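Local coordinates for lipoxygenase (Cyanothece sp., PDB 5EK8), which probably adds molecular oxygen to polyunsaturated fatty acids, acting as a 9R-lipoxygenase with a non-heme iron, at residues 17-22 with 201-206; 327-332 with 594-599; 469-474 with 550-555. All coordinates share one frame; numbering follows the deposited sequence.

Contact 1 closes first: the chain returns at helix 188-214 to pack on the N-terminal helix 2-21, and the loop between its two segments takes in helix 24-36 and the strands from 53 to 160. Contact 2 opens only after that loop is complete. It joins the edge strand 329-331 to the loop that precedes helix 608-623, across 261 residues rich in helix. Contact 3 lies nested inside this second loop and packs the end of helix 451-473 on the start of helix 549-574. Nothing crosses. Contacts 1 and 3 sit on opposite sides of the chain's centre, and no two contacts touch, their nearest atoms being about 18 to 40 Å apart.

Contact 1: residues 17-22 with 201-206; sequences VLKVID and LTPIKA
Thr202, on the buried side of helix 188-214, receives the tip of Leu18 from helix 2-21. The two side chains cross at about a right angle, and a single methyl, Leu18 CD1, does the touching: it sits against Thr202 OG1, CB and CG2 together, with OG1 nearest at 3.2 Å, CB at 3.6 Å and CG2 at 3.7 Å. Threonine suits the place because it is compact and partly apolar, and its hydroxyl finds its bonds away from the leucine. OG1, set beside the backbone N (chi1 -57°), bonds to the carbonyl of Ala198 in its own helix and to the hydroxyl of Tyr616. The buried hydroxyl is therefore satisfied without help from helix 2-21. Pro203 follows, and its ring carries the outer part of the contact. Lys19, with its chain bent at CB-CG (chi2 -63°), brings NZ to 4.0 Å from Pro203 CG, a loose touch near the surface. Having no N-H, proline also breaks the helical bonding and helps kink the helix; Ile204 N makes only a weak bond to Leu201 O. Lys205 reaches back to helix 2-21 through a salt bridge with Glu11. By Ala206 the regular pattern has returned, its N bonding to Thr202 O at 2.9 Å. This is helix-to-helix packing, reinforced by a bond between Asn199 and Asp22: the N-terminal helix 2-21, probably an addition to the catalytic helical body of a lipoxygenase, lies against helix 188-214, with the side chain of Thr202 about 12 Å from that of the iron ligand Ile668.

Contact 2: residues 327-332 with 594-599; sequences DREVYT and GSFGSE
The rings of Tyr331 and Phe596 come at each other from opposite directions, with centroids 5.8 Å apart and planes inclined at 45°. The leading atom is Phe596 CZ, the far end of its ring, which lies 3.9 Å from Tyr331 CE2 and 3.6 Å from Tyr331 OH. The same CZ also lies 3.7 Å from Glu329 OE1, so the phenyl end rests against a tyrosine and a carboxylate that are joined to each other. Two residues apart on a strand, Glu329 and Tyr331 project on the same side. In the glutamate, CG beside the backbone N (chi1 -42°) and a bend at chi2 together carry OE1 to the phenol oxygen. Tyr331 OH donates to Glu329 OE1 at 2.8 Å; the oxygen lies in the plane of the tyrosine ring, whereas the hydroxyl reaches it from well above the carboxylate plane, 72° out of it. Tyrosine suits the place by offering the end of an aromatic ring to Phe596 and a hydroxyl donor to Glu329. Replacing the tyrosine with alanine removes ring and hydroxyl, and is likely to leave Glu329 OE1 without this donor and a gap beside Phe596 CZ. Strand 329-331 is an outermost strand of an antiparallel sheet and pairs through its backbone with strand 303-313. Phe596 enters between this sheet and helix 337-377, touching Ile311 from the one and Gln341 and Ile345 from the other, while Ser595 ties the loop to Asp289 and His291.

Contact 3: residues 469-474 with 550-555; sequences AFFAKH and TDIDNL
The ring of Phe471 meets Leu555 at its edge: Leu555 CG lies in the ring plane, 3.7 Å from Phe471 CZ. Ile552 comes in obliquely, its branch methyl CG2 3.9 Å from Phe471 CD1. Beside this pair, on the same segment, Phe470 carries His474 CD2 over the centre of one face, 3.4 Å above the plane, and the His474 ring in turn has Lys473 CG over one of its own faces. Ile552 and Leu555, three residues apart, stand one helical turn from each other, so one aromatic side chain can touch both. Leucine reaches the ring because its CG is anti to the backbone N (chi1 -170°). Here two helices of the lipoxygenase helical domain meet end to start, the C-terminal end of helix 451-473 against the first turns of helix 549-574, the helix that farther along supplies the iron ligands His570 and Asn574. Phenylalanine suits this buried site because it is long, flat and wholly apolar, and the aliphatic branches facing it have no polar atom to satisfy. Ile383 of helix 383-391 touches Phe470, Phe471 and Leu555, and Trp482 touches Ile552 and Leu555.

Contact 1: residues 17-22 with 201-206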
loop_
_atom_site.group_PDB
_atom_site.type_symbol
_atom_site.label_atom_id
_atom_site.label_comp_id
_atom_site.label_asym_id
_atom_site.label_seq_id
_atom_site.Cartn_x
_atom_site.Cartn_y
_atom_site.Cartn_z
ATOM N N VAL A 17 4.668 -23.075 -13.595
ATOM C CA VAL A 17 4.569 -22.867 -12.157
ATOM C C VAL A 17 3.136 -22.516 -11.776
ATOM O O VAL A 17 2.587 -23.064 -10.814
ATOM C CB VAL A 17 5.517 -21.762 -11.681
ATOM C CG1 VAL A 17 5.282 -21.448 -10.214
ATOM C CG2 VAL A 17 6.959 -22.181 -11.911
ATOM N N LEU A 18 2.525 -21.618 -12.546
ATOM C CA LEU A 18 1.148 -21.235 -12.271
ATOM C C LEU A 18 0.204 -22.416 -12.415
ATOM O O LEU A 18 -0.803 -22.486 -11.718
ATOM C CB LEU A 18 0.723 -20.089 -13.183
ATOM C CG LEU A 18 1.332 -18.754 -12.733
ATOM C CD1 LEU A 18 1.069 -17.644 -13.733
ATOM C CD2 LEU A 18 0.812 -18.369 -11.354
ATOM N N LYS A 19 0.536 -23.347 -13.307
ATOM C CA LYS A 19 -0.255 -24.569 -13.432
ATOM C C LYS A 19 -0.174 -25.389 -12.150
ATOM O O LYS A 19 -1.184 -25.884 -11.655
ATOM C CB LYS A 19 0.222 -25.421 -14.610
ATOM C CG LYS A 19 0.407 -24.665 -15.911
ATOM C CD LYS A 19 -0.888 -24.074 -16.419
ATOM C CE LYS A 19 -0.658 -23.338 -17.727
ATOM N NZ LYS A 19 -1.923 -22.785 -18.276
ATOM N N VAL A 20 1.041 -25.524 -11.621
ATOM C CA VAL A 20 1.265 -26.317 -10.415
ATOM C C VAL A 20 0.572 -25.730 -9.183
ATOM O O VAL A 20 -0.038 -26.460 -8.399
ATOM C CB VAL A 20 2.767 -26.458 -10.112
ATOM C CG1 VAL A 20 2.984 -27.408 -8.948
ATOM C CG2 VAL A 20 3.511 -26.954 -11.339
ATOM N N ILE A 21 0.662 -24.414 -9.016
ATOM C CA ILE A 21 0.098 -23.777 -7.832
ATOM C C ILE A 21 -1.425 -23.705 -7.899
ATOM O O ILE A 21 -2.105 -23.969 -6.910
ATOM C CB ILE A 21 0.671 -22.359 -7.631
ATOM C CG1 ILE A 21 2.195 -22.391 -7.728
ATOM C CG2 ILE A 21 0.252 -21.798 -6.285
ATOM C CD1 ILE A 21 2.845 -21.061 -7.493
ATOM N N ASP A 22 -1.961 -23.354 -9.064
ATOM C CA ASP A 22 -3.413 -23.279 -9.234
ATOM C C ASP A 22 -3.979 -24.669 -9.516
ATOM O O ASP A 22 -4.651 -24.896 -10.524
ATOM C CB ASP A 22 -3.783 -22.302 -10.354
ATOM C CG ASP A 22 -5.239 -21.866 -10.296
ATOM O OD1 ASP A 22 -5.910 -22.174 -9.285
ATOM O OD2 ASP A 22 -5.706 -21.208 -11.250
ATOM N N LEU A 201 -4.773 -15.003 -16.870
ATOM C CA LEU A 201 -4.200 -13.925 -17.683
ATOM C C LEU A 201 -2.774 -14.157 -18.214
ATOM O O LEU A 201 -2.412 -13.633 -19.266
ATOM C CB LEU A 201 -4.228 -12.622 -16.879
ATOM C CG LEU A 201 -5.584 -11.920 -16.778
ATOM C CD1 LEU A 201 -5.584 -10.843 -15.697
ATOM C CD2 LEU A 201 -5.942 -11.324 -18.125
ATOM N N THR A 202 -1.969 -14.932 -17.494
ATOM C CA THR A 202 -0.555 -15.107 -17.839
ATOM C C THR A 202 -0.280 -15.828 -19.169
ATOM O O THR A 202 0.648 -15.443 -19.878
ATOM C CB THR A 202 0.196 -15.854 -16.715
ATOM O OG1 THR A 202 0.039 -15.138 -15.486
ATOM C CG2 THR A 202 1.678 -15.974 -17.026
ATOM N N PRO A 203 -1.065 -16.871 -19.519
ATOM C CA PRO A 203 -0.793 -17.498 -20.822
ATOM C C PRO A 203 -0.930 -16.541 -22.006
ATOM O O PRO A 203 -0.301 -16.760 -23.046
ATOM C CB PRO A 203 -1.847 -18.602 -20.901
ATOM C CG PRO A 203 -2.107 -18.951 -19.492
ATOM C CD PRO A 203 -2.043 -17.657 -18.742
ATOM N N ILE A 204 -1.735 -15.494 -21.839
ATOM C CA ILE A 204 -1.904 -14.470 -22.864
ATOM C C ILE A 204 -0.614 -13.670 -23.027
ATOM O O ILE A 204 -0.047 -13.578 -24.123
ATOM C CB ILE A 204 -3.066 -13.506 -22.517
ATOM C CG1 ILE A 204 -4.314 -14.281 -22.085
ATOM C CG2 ILE A 204 -3.387 -12.607 -23.692
ATOM C CD1 ILE A 204 -4.912 -15.152 -23.173
ATOM N N LYS A 205 -0.158 -13.097 -21.918
ATOM C CA LYS A 205 1.070 -12.318 -21.884
ATOM C C LYS A 205 2.239 -13.150 -22.395
ATOM O O LYS A 205 3.106 -12.653 -23.107
ATOM C CB LYS A 205 1.337 -11.822 -20.460
ATOM C CG LYS A 205 2.330 -10.675 -20.356
ATOM C CD LYS A 205 3.749 -11.167 -20.102
ATOM C CE LYS A 205 3.901 -11.777 -18.712
ATOM N NZ LYS A 205 5.249 -12.388 -18.516
ATOM N N ALA A 206 2.243 -14.427 -22.032
ATOM C CA ALA A 206 3.276 -15.353 -22.469
ATOM C C ALA A 206 3.231 -15.527 -23.979
ATOM O O ALA A 206 4.262 -15.440 -24.651
ATOM C CB ALA A 206 3.118 -16.692 -21.771
#

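Contact 2: residues 327-332 with 594-599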
loop_
_atom_site.group_PDB
_atom_site.type_symbol
_atom_site.label_atom_id
_atom_site.label_comp_id
_atom_site.label_asym_id
_atom_site.label_seq_id
_atom_site.Cartn_x
_atom_site.Cartn_y
_atom_site.Cartn_z
ATOM N N ASP A 327 10.452 24.023 -27.749
ATOM C CA ASP A 327 9.536 25.136 -27.508
ATOM C C ASP A 327 8.149 24.635 -27.118
ATOM O O ASP A 327 7.611 23.727 -27.754
ATOM C CB ASP A 327 9.438 26.036 -28.742
ATOM C CG ASP A 327 10.784 26.598 -29.164
ATOM O OD1 ASP A 327 11.405 27.334 -28.366
ATOM O OD2 ASP A 327 11.214 26.309 -30.302
ATOM N N ARG A 328 7.580 25.216 -26.065
ATOM C CA ARG A 328 6.257 24.809 -25.602
ATOM C C ARG A 328 5.234 25.098 -26.688
ATOM O O ARG A 328 5.319 26.107 -27.388
ATOM C CB ARG A 328 5.878 25.515 -24.293
ATOM C CG ARG A 328 5.138 26.839 -24.457
ATOM C CD ARG A 328 5.091 27.602 -23.143
ATOM N NE ARG A 328 4.750 26.725 -22.027
ATOM C CZ ARG A 328 5.109 26.948 -20.767
ATOM N NH1 ARG A 328 4.758 26.091 -19.815
ATOM N NH2 ARG A 328 5.823 28.025 -20.460
ATOM N N GLU A 329 4.289 24.178 -26.843
ATOM C CA GLU A 329 3.230 24.294 -27.832
ATOM C C GLU A 329 1.905 24.447 -27.106
ATOM O O GLU A 329 1.785 24.047 -25.941
ATOM C CB GLU A 329 3.200 23.067 -28.744
ATOM C CG GLU A 329 4.567 22.577 -29.190
ATOM C CD GLU A 329 4.599 21.066 -29.412
ATOM O OE1 GLU A 329 3.670 20.373 -28.935
ATOM O OE2 GLU A 329 5.551 20.574 -30.060
ATOM N N VAL A 330 0.923 25.021 -27.796
ATOM C CA VAL A 330 -0.391 25.292 -27.217
ATOM C C VAL A 330 -1.509 24.666 -28.047
ATOM O O VAL A 330 -1.514 24.772 -29.275
ATOM C CB VAL A 330 -0.638 26.811 -27.097
ATOM C CG1 VAL A 330 -1.973 27.091 -26.437
ATOM C CG2 VAL A 330 0.477 27.458 -26.307
ATOM N N TYR A 331 -2.460 24.018 -27.379
ATOM C CA TYR A 331 -3.548 23.351 -28.084
ATOM C C TYR A 331 -4.909 23.652 -27.465
ATOM O O TYR A 331 -5.105 23.488 -26.268
ATOM C CB TYR A 331 -3.297 21.839 -28.121
ATOM C CG TYR A 331 -2.006 21.481 -28.821
ATOM C CD1 TYR A 331 -1.905 21.545 -30.205
ATOM C CD2 TYR A 331 -0.882 21.100 -28.099
ATOM C CE1 TYR A 331 -0.723 21.234 -30.850
ATOM C CE2 TYR A 331 0.306 20.786 -28.737
ATOM C CZ TYR A 331 0.379 20.855 -30.112
ATOM O OH TYR A 331 1.555 20.544 -30.755
ATOM N N THR A 332 -5.844 24.097 -28.299
ATOM C CA THR A 332 -7.201 24.414 -27.863
ATOM C C THR A 332 -8.185 23.361 -28.396
ATOM O O THR A 332 -7.851 22.617 -29.319
ATOM C CB THR A 332 -7.608 25.823 -28.337
ATOM O OG1 THR A 332 -7.682 25.856 -29.770
ATOM C CG2 THR A 332 -6.594 26.837 -27.862
ATOM N N GLY A 594 8.004 10.852 -30.588
ATOM C CA GLY A 594 7.376 12.138 -30.837
ATOM C C GLY A 594 6.031 12.259 -30.157
ATOM O O GLY A 594 5.532 13.367 -29.951
ATOM N N SER A 595 5.438 11.110 -29.839
ATOM C CA SER A 595 4.160 11.026 -29.130
ATOM C C SER A 595 2.992 11.640 -29.896
ATOM O O SER A 595 1.859 11.630 -29.414
ATOM C CB SER A 595 4.263 11.698 -27.758
ATOM O OG SER A 595 5.301 11.132 -26.982
ATOM N N PHE A 596 3.260 12.175 -31.081
ATOM C CA PHE A 596 2.216 12.811 -31.874
ATOM C C PHE A 596 1.860 11.988 -33.103
ATOM O O PHE A 596 2.711 11.701 -33.945
ATOM C CB PHE A 596 2.637 14.217 -32.295
ATOM C CG PHE A 596 2.362 15.267 -31.259
ATOM C CD1 PHE A 596 1.096 15.812 -31.132
ATOM C CD2 PHE A 596 3.371 15.721 -30.423
ATOM C CE1 PHE A 596 0.834 16.784 -30.184
ATOM C CE2 PHE A 596 3.119 16.697 -29.471
ATOM C CZ PHE A 596 1.848 17.228 -29.351
ATOM N N GLY A 597 0.589 11.612 -33.195
ATOM C CA GLY A 597 0.091 10.825 -34.306
ATOM C C GLY A 597 -1.250 10.238 -33.927
ATOM O O GLY A 597 -1.701 10.408 -32.793
ATOM N N SER A 598 -1.893 9.559 -34.871
ATOM C CA SER A 598 -3.152 8.874 -34.595
ATOM C C SER A 598 -2.966 7.867 -33.468
ATOM O O SER A 598 -1.861 7.374 -33.246
ATOM C CB SER A 598 -3.671 8.173 -35.852
ATOM O OG SER A 598 -4.849 7.439 -35.576
ATOM N N GLU A 599 -4.044 7.551 -32.759
ATOM C CA GLU A 599 -3.942 6.635 -31.628
ATOM C C GLU A 599 -3.877 5.173 -32.076
ATOM O O GLU A 599 -3.988 4.258 -31.260
ATOM C CB GLU A 599 -5.109 6.843 -30.662
ATOM C CG GLU A 599 -6.477 6.685 -31.281
ATOM C CD GLU A 599 -7.564 6.589 -30.235
ATOM O OE1 GLU A 599 -7.969 7.636 -29.689
ATOM O OE2 GLU A 599 -8.013 5.460 -29.946
#

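Contact 3: residues 469-474 with 550-555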
loop_
_atom_site.group_PDB
_atom_site.type_symbol
_atom_site.label_atom_id
_atom_site.label_comp_id
_atom_site.label_asym_id
_atom_site.label_seq_id
_atom_site.Cartn_x
_atom_site.Cartn_y
_atom_site.Cartn_z
ATOM N N ALA A 469 -16.686 6.983 18.209
ATOM C CA ALA A 469 -17.404 5.925 18.913
ATOM C C ALA A 469 -16.454 4.925 19.564
ATOM O O ALA A 469 -16.558 4.639 20.759
ATOM C CB ALA A 469 -18.340 5.211 17.963
ATOM N N PHE A 470 -15.523 4.406 18.769
ATOM C CA PHE A 470 -14.564 3.411 19.239
ATOM C C PHE A 470 -13.766 3.932 20.423
ATOM O O PHE A 470 -13.656 3.260 21.452
ATOM C CB PHE A 470 -13.618 3.006 18.108
ATOM C CG PHE A 470 -12.684 1.884 18.467
ATOM C CD1 PHE A 470 -11.453 2.144 19.054
ATOM C CD2 PHE A 470 -13.031 0.569 18.201
ATOM C CE1 PHE A 470 -10.593 1.114 19.379
ATOM C CE2 PHE A 470 -12.177 -0.469 18.522
ATOM C CZ PHE A 470 -10.956 -0.198 19.113
ATOM N N PHE A 471 -13.210 5.130 20.268
ATOM C CA PHE A 471 -12.427 5.752 21.325
ATOM C C PHE A 471 -13.248 5.906 22.594
ATOM O O PHE A 471 -12.743 5.693 23.697
ATOM C CB PHE A 471 -11.896 7.113 20.874
ATOM C CG PHE A 471 -10.548 7.048 20.217
ATOM C CD1 PHE A 471 -9.427 7.549 20.857
ATOM C CD2 PHE A 471 -10.400 6.476 18.963
ATOM C CE1 PHE A 471 -8.185 7.489 20.255
ATOM C CE2 PHE A 471 -9.161 6.411 18.357
ATOM C CZ PHE A 471 -8.052 6.920 19.002
ATOM N N ALA A 472 -14.514 6.278 22.436
ATOM C CA ALA A 472 -15.400 6.424 23.586
ATOM C C ALA A 472 -15.594 5.088 24.304
ATOM O O ALA A 472 -15.488 5.009 25.530
ATOM C CB ALA A 472 -16.743 6.997 23.156
ATOM N N LYS A 473 -15.865 4.039 23.529
ATOM C CA LYS A 473 -16.154 2.720 24.090
ATOM C C LYS A 473 -14.980 2.127 24.872
ATOM O O LYS A 473 -15.164 1.598 25.970
ATOM C CB LYS A 473 -16.573 1.754 22.974
ATOM C CG LYS A 473 -16.616 0.296 23.407
ATOM C CD LYS A 473 -17.044 -0.621 22.272
ATOM C CE LYS A 473 -18.502 -0.402 21.904
ATOM N NZ LYS A 473 -18.973 -1.391 20.891
ATOM N N HIS A 474 -13.780 2.214 24.309
ATOM C CA HIS A 474 -12.606 1.589 24.915
ATOM C C HIS A 474 -11.697 2.592 25.621
ATOM O O HIS A 474 -10.503 2.343 25.774
ATOM C CB HIS A 474 -11.795 0.840 23.855
ATOM C CG HIS A 474 -12.611 -0.088 23.010
ATOM N ND1 HIS A 474 -12.879 -1.388 23.378
ATOM C CD2 HIS A 474 -13.209 0.095 21.809
ATOM C CE1 HIS A 474 -13.612 -1.965 22.441
ATOM N NE2 HIS A 474 -13.827 -1.087 21.479
ATOM N N THR A 550 -5.361 16.663 23.779
ATOM C CA THR A 550 -4.506 16.846 22.614
ATOM C C THR A 550 -4.012 15.521 22.046
ATOM O O THR A 550 -4.180 15.250 20.860
ATOM C CB THR A 550 -3.288 17.725 22.954
ATOM O OG1 THR A 550 -3.730 19.063 23.205
ATOM C CG2 THR A 550 -2.294 17.736 21.802
ATOM N N ASP A 551 -3.405 14.702 22.899
ATOM C CA ASP A 551 -2.815 13.439 22.465
ATOM C C ASP A 551 -3.867 12.491 21.893
ATOM O O ASP A 551 -3.643 11.854 20.860
ATOM C CB ASP A 551 -2.074 12.771 23.628
ATOM C CG ASP A 551 -0.794 13.498 24.003
ATOM O OD1 ASP A 551 -0.227 14.200 23.135
ATOM O OD2 ASP A 551 -0.353 13.366 25.165
ATOM N N ILE A 552 -5.010 12.408 22.567
ATOM C CA ILE A 552 -6.115 11.577 22.111
ATOM C C ILE A 552 -6.600 12.046 20.744
ATOM O O ILE A 552 -6.799 11.232 19.845
ATOM C CB ILE A 552 -7.288 11.589 23.115
ATOM C CG1 ILE A 552 -6.908 10.852 24.404
ATOM C CG2 ILE A 552 -8.520 10.944 22.509
ATOM C CD1 ILE A 552 -6.869 9.342 24.263
ATOM N N ASP A 553 -6.775 13.356 20.580
ATOM C CA ASP A 553 -7.198 13.902 19.291
ATOM C C ASP A 553 -6.180 13.600 18.196
ATOM O O ASP A 553 -6.548 13.269 17.065
ATOM C CB ASP A 553 -7.430 15.409 19.394
ATOM C CG ASP A 553 -8.667 15.750 20.199
ATOM O OD1 ASP A 553 -9.560 14.881 20.311
ATOM O OD2 ASP A 553 -8.744 16.886 20.716
ATOM N N ASN A 554 -4.902 13.717 18.541
ATOM C CA ASN A 554 -3.817 13.332 17.648
ATOM C C ASN A 554 -3.969 11.897 17.166
ATOM O O ASN A 554 -3.907 11.620 15.965
ATOM C CB ASN A 554 -2.465 13.497 18.345
ATOM C CG ASN A 554 -1.923 14.907 18.252
ATOM O OD1 ASN A 554 -2.519 15.778 17.617
ATOM N ND2 ASN A 554 -0.785 15.142 18.894
ATOM N N LEU A 555 -4.170 10.989 18.118
ATOM C CA LEU A 555 -4.324 9.575 17.808
ATOM C C LEU A 555 -5.546 9.325 16.927
ATOM O O LEU A 555 -5.466 8.576 15.958
ATOM C CB LEU A 555 -4.422 8.755 19.093
ATOM C CG LEU A 555 -4.356 7.241 18.884
ATOM C CD1 LEU A 555 -3.085 6.873 18.121
ATOM C CD2 LEU A 555 -4.420 6.512 20.218
#